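Local coordinates for protein serine protease inhibitor 4, isoform B (Drosophila melanogaster, PDB 4P0O) that probably inhibits serine and cysteine endopeptidases, at residues Pro214-Met219 / Pro244-Lys249; Asp187-Asp192 / Asp357-Tyr362. One frame throughout, in Å; residues are numbered along the deposited sequence.

Contact 1. Residues Pro214-Met219 / Pro244-Lys249; sequences PALDAM and PALEEK
Leu216 and Lys249 carry most of this contact, their side chains sliding past each other in opposite directions. The apolar part comes first. Leu216 holds its CG beside its backbone N and anti to the carbonyl carbon (chi1 -61°), which brings the end of the chain nearer the helix than the CB bond alone would; its CD2 methyl then lies 3.6 Å from CB of Lys249. Next to this pair a single methyl of the helix does the work: CD1 of Leu246 is 4.1 Å from CB of Leu216 and 4.0 Å from CB of Ala218, so it bridges a residue of the turn and the first residue of the strand that follows. Leu246 also packs on Val235 and Pro237 of strand 230-237, which places it in the buried layer between helix and sheet.

In serpin terms, residues 214-217 are the turn between the first two strands of sheet B, closed by a G1 beta bulge in which Asp217 and Ala218 both face Leu213, and helix 243-249 is helix G, packed on that sheet.

The polar part is one hydrogen bond. Lys249 bends at chi2 and again at chi4, laying CD and CE alongside the turn until NZ donates to Ala215 O at 2.9 Å, tilted 31° from the carbonyl plane. A methionine in place of Lys249 removes the ammonium group and would probably leave Ala215 O without this donor. Asp217 turns elsewhere, its OD1 accepting a hydrogen bond from ND2 of Asn238.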
loop_
_atom_site.group_PDB
_atom_site.type_symbol
_atom_site.label_atom_id
_atom_site.label_comp_id
_atom_site.label_asym_id
_atom_site.label_seq_id
_atom_site.Cartn_x
_atom_site.Cartn_y
_atom_site.Cartn_z
ATOM N N PRO A 214 -24.905 -7.361 -6.427
ATOM C CA PRO A 214 -25.516 -8.673 -6.216
ATOM C C PRO A 214 -24.668 -9.841 -6.722
ATOM O O PRO A 214 -24.705 -10.899 -6.097
ATOM C CB PRO A 214 -26.841 -8.566 -6.978
ATOM C CG PRO A 214 -26.687 -7.427 -7.885
ATOM C CD PRO A 214 -25.784 -6.470 -7.193
ATOM N N ALA A 215 -23.870 -9.661 -7.771
ATOM C CA ALA A 215 -23.042 -10.766 -8.253
ATOM C C ALA A 215 -21.922 -11.113 -7.276
ATOM O O ALA A 215 -21.377 -12.223 -7.321
ATOM C CB ALA A 215 -22.465 -10.441 -9.613
ATOM N N LEU A 216 -21.601 -10.169 -6.396
ATOM C CA LEU A 216 -20.586 -10.339 -5.358
ATOM C C LEU A 216 -21.224 -10.504 -3.968
ATOM O O LEU A 216 -20.515 -10.598 -2.950
ATOM C CB LEU A 216 -19.646 -9.131 -5.326
ATOM C CG LEU A 216 -18.797 -8.759 -6.547
ATOM C CD1 LEU A 216 -17.865 -7.625 -6.186
ATOM C CD2 LEU A 216 -17.988 -9.904 -7.018
ATOM N N ASP A 217 -22.553 -10.547 -3.936
ATOM C CA ASP A 217 -23.340 -10.553 -2.696
ATOM C C ASP A 217 -22.853 -9.468 -1.731
ATOM O O ASP A 217 -22.661 -9.699 -0.532
ATOM C CB ASP A 217 -23.305 -11.931 -2.010
ATOM C CG ASP A 217 -24.422 -12.108 -0.991
ATOM O OD1 ASP A 217 -25.567 -11.668 -1.255
ATOM O OD2 ASP A 217 -24.165 -12.682 0.096
ATOM N N ALA A 218 -22.696 -8.270 -2.264
ATOM C CA ALA A 218 -22.147 -7.162 -1.507
ATOM C C ALA A 218 -22.709 -5.847 -1.986
ATOM O O ALA A 218 -23.466 -5.792 -2.965
ATOM C CB ALA A 218 -20.639 -7.148 -1.627
ATOM N N MET A 219 -22.308 -4.789 -1.294
ATOM C CA MET A 219 -22.676 -3.421 -1.657
ATOM C C MET A 219 -21.454 -2.555 -1.445
ATOM O O MET A 219 -20.576 -2.886 -0.631
ATOM C CB MET A 219 -23.853 -2.917 -0.825
ATOM C CG MET A 219 -25.118 -3.739 -0.981
ATOM S SD MET A 219 -26.405 -3.229 0.167
ATOM C CE MET A 219 -27.675 -4.417 -0.289
ATOM N N PRO A 244 -14.770 -13.464 3.828
ATOM C CA PRO A 244 -13.887 -14.383 3.098
ATOM C C PRO A 244 -14.417 -14.731 1.699
ATOM O O PRO A 244 -13.650 -14.738 0.734
ATOM C CB PRO A 244 -13.848 -15.621 3.998
ATOM C CG PRO A 244 -14.074 -15.053 5.394
ATOM C CD PRO A 244 -15.061 -13.939 5.198
ATOM N N ALA A 245 -15.715 -14.973 1.586
ATOM C CA ALA A 245 -16.312 -15.244 0.282
ATOM C C ALA A 245 -16.149 -14.032 -0.641
ATOM O O ALA A 245 -15.804 -14.177 -1.825
ATOM C CB ALA A 245 -17.782 -15.612 0.430
ATOM N N LEU A 246 -16.349 -12.828 -0.103
ATOM C CA LEU A 246 -16.210 -11.615 -0.918
ATOM C C LEU A 246 -14.782 -11.415 -1.414
ATOM O O LEU A 246 -14.563 -10.988 -2.558
ATOM C CB LEU A 246 -16.660 -10.376 -0.127
ATOM C CG LEU A 246 -16.362 -9.028 -0.803
ATOM C CD1 LEU A 246 -17.136 -8.906 -2.131
ATOM C CD2 LEU A 246 -16.690 -7.883 0.117
ATOM N N GLU A 247 -13.809 -11.691 -0.556
ATOM C CA GLU A 247 -12.403 -11.542 -0.925
ATOM C C GLU A 247 -12.064 -12.453 -2.109
ATOM O O GLU A 247 -11.281 -12.074 -2.982
ATOM C CB GLU A 247 -11.503 -11.838 0.276
ATOM C CG GLU A 247 -11.555 -10.753 1.353
ATOM C CD GLU A 247 -10.749 -11.102 2.604
ATOM O OE1 GLU A 247 -10.381 -12.282 2.781
ATOM O OE2 GLU A 247 -10.471 -10.178 3.398
ATOM N N GLU A 248 -12.686 -13.630 -2.163
ATOM C CA GLU A 248 -12.564 -14.513 -3.324
ATOM C C GLU A 248 -13.283 -13.990 -4.573
ATOM O O GLU A 248 -12.758 -14.061 -5.680
ATOM C CB GLU A 248 -13.111 -15.901 -2.982
ATOM C CG GLU A 248 -12.249 -16.684 -2.019
ATOM C CD GLU A 248 -10.836 -16.860 -2.526
ATOM O OE1 GLU A 248 -9.903 -16.826 -1.698
ATOM O OE2 GLU A 248 -10.657 -17.030 -3.753
ATOM N N LYS A 249 -14.497 -13.494 -4.398
ATOM C CA LYS A 249 -15.254 -12.947 -5.511
ATOM C C LYS A 249 -14.576 -11.709 -6.121
ATOM O O LYS A 249 -14.697 -11.471 -7.315
ATOM C CB LYS A 249 -16.672 -12.599 -5.070
ATOM C CG LYS A 249 -17.652 -13.769 -4.973
ATOM C CD LYS A 249 -18.483 -13.880 -6.255
ATOM C CE LYS A 249 -19.482 -15.041 -6.228
ATOM N NZ LYS A 249 -20.866 -14.605 -5.836
#

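Contact 2. Residues Asp187-Asp192 / Asp357-Tyr362; sequences DTFHLD and DHPFTY
Phe189 reaches across to the backbone of Asp357, His358 and Pro359, and its ring is worth following outward. From CB the chain sets out with CG anti to the backbone N (chi1 -176°), carrying the ring alongside the backbone of residues 357-359. CG stands 4.0 Å from Asp357 O, CD1 meets the carbonyl carbon of Asp357, and CE1 lies equally close to N and O of His358. At the tip, CZ is 3.6 Å from His358 C and also touches Pro359 N and CD. The CA of His358 sits over one face of the ring, while CE2 of Phe360 comes to its edge, 4.4 Å from Phe189 CE1.

One backbone hydrogen bond ties the two segments: His190 N donates to Asp357 O at 2.8 Å, almost perfectly straight at 179°. The same oxygen lies in plane at the edge of the His190 ring, 3.3 Å from CD2. Farther along, His190 O is 3.1 Å from Pro359 CD.

The Asp357 carboxylate works in two directions. OD1 accepts from ND1 of His358 at 2.9 Å, close to the imidazole plane, while OD2 takes a water that also donates to Thr188 O. With NE2 of His358 bonded to Pro237 O as well, both ring nitrogens are engaged, which fixes the ring's rotation and may favour the charged imidazolium.

Strand 185-190 is an edge strand of serpin sheet C, and residues 357-359 lead from strand 352-355, the last of that sheet in chain order, into sheet B: a junction characteristic of the serpin fold.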
loop_
_atom_site.group_PDB
_atom_site.type_symbol
_atom_site.label_atom_id
_atom_site.label_comp_id
_atom_site.label_asym_id
_atom_site.label_seq_id
_atom_site.Cartn_x
_atom_site.Cartn_y
_atom_site.Cartn_z
ATOM N N ASP A 187 -21.851 0.997 19.556
ATOM C CA ASP A 187 -22.792 0.124 18.886
ATOM C C ASP A 187 -22.113 -1.187 18.522
ATOM O O ASP A 187 -20.894 -1.324 18.616
ATOM C CB ASP A 187 -23.361 0.790 17.634
ATOM C CG ASP A 187 -24.768 0.309 17.297
ATOM O OD1 ASP A 187 -25.276 -0.622 17.967
ATOM O OD2 ASP A 187 -25.362 0.860 16.349
ATOM N N THR A 188 -22.917 -2.147 18.089
ATOM C CA THR A 188 -22.447 -3.510 17.933
ATOM C C THR A 188 -21.735 -3.723 16.610
ATOM O O THR A 188 -22.266 -3.387 15.551
ATOM C CB THR A 188 -23.607 -4.495 18.040
ATOM O OG1 THR A 188 -24.324 -4.247 19.258
ATOM C CG2 THR A 188 -23.098 -5.927 18.040
ATOM N N PHE A 189 -20.515 -4.250 16.698
ATOM C CA PHE A 189 -19.774 -4.736 15.543
ATOM C C PHE A 189 -19.680 -6.253 15.643
ATOM O O PHE A 189 -19.196 -6.788 16.652
ATOM C CB PHE A 189 -18.375 -4.118 15.473
ATOM C CG PHE A 189 -17.594 -4.526 14.244
ATOM C CD1 PHE A 189 -17.719 -3.817 13.060
ATOM C CD2 PHE A 189 -16.760 -5.628 14.266
ATOM C CE1 PHE A 189 -17.014 -4.188 11.932
ATOM C CE2 PHE A 189 -16.053 -6.015 13.138
ATOM C CZ PHE A 189 -16.181 -5.286 11.961
ATOM N N HIS A 190 -20.164 -6.936 14.611
ATOM C CA HIS A 190 -20.252 -8.391 14.622
ATOM C C HIS A 190 -18.984 -9.013 14.079
ATOM O O HIS A 190 -18.706 -8.894 12.895
ATOM C CB HIS A 190 -21.453 -8.874 13.797
ATOM C CG HIS A 190 -22.760 -8.343 14.279
ATOM N ND1 HIS A 190 -23.628 -9.092 15.048
ATOM C CD2 HIS A 190 -23.351 -7.139 14.112
ATOM C CE1 HIS A 190 -24.689 -8.365 15.339
ATOM N NE2 HIS A 190 -24.546 -7.174 14.785
ATOM N N LEU A 191 -18.237 -9.705 14.935
ATOM C CA LEU A 191 -16.995 -10.359 14.515
ATOM C C LEU A 191 -17.295 -11.634 13.746
ATOM O O LEU A 191 -16.661 -11.934 12.734
ATOM C CB LEU A 191 -16.121 -10.668 15.730
ATOM C CG LEU A 191 -15.724 -9.460 16.569
ATOM C CD1 LEU A 191 -15.286 -9.919 17.947
ATOM C CD2 LEU A 191 -14.623 -8.732 15.896
ATOM N N ASP A 192 -18.269 -12.377 14.254
ATOM C CA ASP A 192 -18.816 -13.566 13.607
ATOM C C ASP A 192 -20.124 -13.924 14.312
ATOM O O ASP A 192 -20.663 -13.109 15.058
ATOM C CB ASP A 192 -17.818 -14.739 13.616
ATOM C CG ASP A 192 -17.463 -15.245 15.020
ATOM O OD1 ASP A 192 -18.236 -15.036 15.990
ATOM O OD2 ASP A 192 -16.398 -15.904 15.146
ATOM N N ASP A 357 -21.232 -2.777 10.070
ATOM C CA ASP A 357 -21.169 -3.331 11.429
ATOM C C ASP A 357 -20.757 -4.805 11.456
ATOM O O ASP A 357 -21.043 -5.528 12.408
ATOM C CB ASP A 357 -22.507 -3.146 12.131
ATOM C CG ASP A 357 -23.654 -3.832 11.414
ATOM O OD1 ASP A 357 -23.417 -4.616 10.465
ATOM O OD2 ASP A 357 -24.803 -3.607 11.827
ATOM N N HIS A 358 -20.072 -5.217 10.398
ATOM C CA HIS A 358 -19.473 -6.538 10.304
ATOM C C HIS A 358 -18.302 -6.406 9.333
ATOM O O HIS A 358 -18.140 -5.358 8.702
ATOM C CB HIS A 358 -20.499 -7.583 9.848
ATOM C CG HIS A 358 -21.175 -7.259 8.550
ATOM N ND1 HIS A 358 -22.272 -6.431 8.468
ATOM C CD2 HIS A 358 -20.910 -7.661 7.283
ATOM C CE1 HIS A 358 -22.656 -6.333 7.205
ATOM N NE2 HIS A 358 -21.851 -7.078 6.469
ATOM N N PRO A 359 -17.447 -7.435 9.248
ATOM C CA PRO A 359 -16.188 -7.230 8.517
ATOM C C PRO A 359 -16.361 -6.767 7.077
ATOM O O PRO A 359 -17.256 -7.233 6.366
ATOM C CB PRO A 359 -15.529 -8.606 8.595
ATOM C CG PRO A 359 -16.019 -9.150 9.951
ATOM C CD PRO A 359 -17.437 -8.677 10.042
ATOM N N PHE A 360 -15.500 -5.837 6.666
ATOM C CA PHE A 360 -15.564 -5.247 5.350
ATOM C C PHE A 360 -14.155 -4.975 4.828
ATOM O O PHE A 360 -13.170 -5.033 5.579
ATOM C CB PHE A 360 -16.396 -3.959 5.375
ATOM C CG PHE A 360 -15.871 -2.890 6.296
ATOM C CD1 PHE A 360 -14.983 -1.920 5.839
ATOM C CD2 PHE A 360 -16.308 -2.812 7.604
ATOM C CE1 PHE A 360 -14.531 -0.927 6.690
ATOM C CE2 PHE A 360 -15.851 -1.814 8.452
ATOM C CZ PHE A 360 -14.966 -0.869 7.988
ATOM N N THR A 361 -14.072 -4.695 3.537
ATOM C CA THR A 361 -12.807 -4.292 2.938
ATOM C C THR A 361 -12.947 -2.852 2.451
ATOM O O THR A 361 -14.062 -2.369 2.187
ATOM C CB THR A 361 -12.389 -5.279 1.817
ATOM O OG1 THR A 361 -11.050 -4.991 1.375
ATOM C CG2 THR A 361 -13.341 -5.196 0.664
ATOM N N TYR A 362 -11.829 -2.139 2.396
ATOM C CA TYR A 362 -11.848 -0.744 1.944
ATOM C C TYR A 362 -10.594 -0.414 1.146
ATOM O O TYR A 362 -9.541 -1.027 1.333
ATOM C CB TYR A 362 -11.971 0.207 3.140
ATOM C CG TYR A 362 -10.809 0.113 4.071
ATOM C CD1 TYR A 362 -9.661 0.850 3.839
ATOM C CD2 TYR A 362 -10.831 -0.742 5.169
ATOM C CE1 TYR A 362 -8.574 0.754 4.663
ATOM C CE2 TYR A 362 -9.737 -0.848 6.014
ATOM C CZ TYR A 362 -8.606 -0.085 5.747
ATOM O OH TYR A 362 -7.509 -0.168 6.559
HETATM O O HOH W 1 -24.790 -2.931 14.908
#

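In the fold
The centres of the two contacts lie 15 Å apart on the same side of the molecule's centre; their nearest atoms come within about 4 Å without touching. Along the chain the order is 187-192, 214-219, 244-249, 357-362, so contact 2 spans contact 1. Strand 196-213 follows contact 2's first segment and runs up to the turn of contact 1. Strand 230-237 lies between the two contacts' strands, pairing antiparallel with 218-224 along one edge and with 360-366 along the other, and supplies neighbours to Leu246 and Phe360 alike. Contact 1 thus seats helix 243-249 on serpin sheet B, while contact 2 joins sheet B to sheet C.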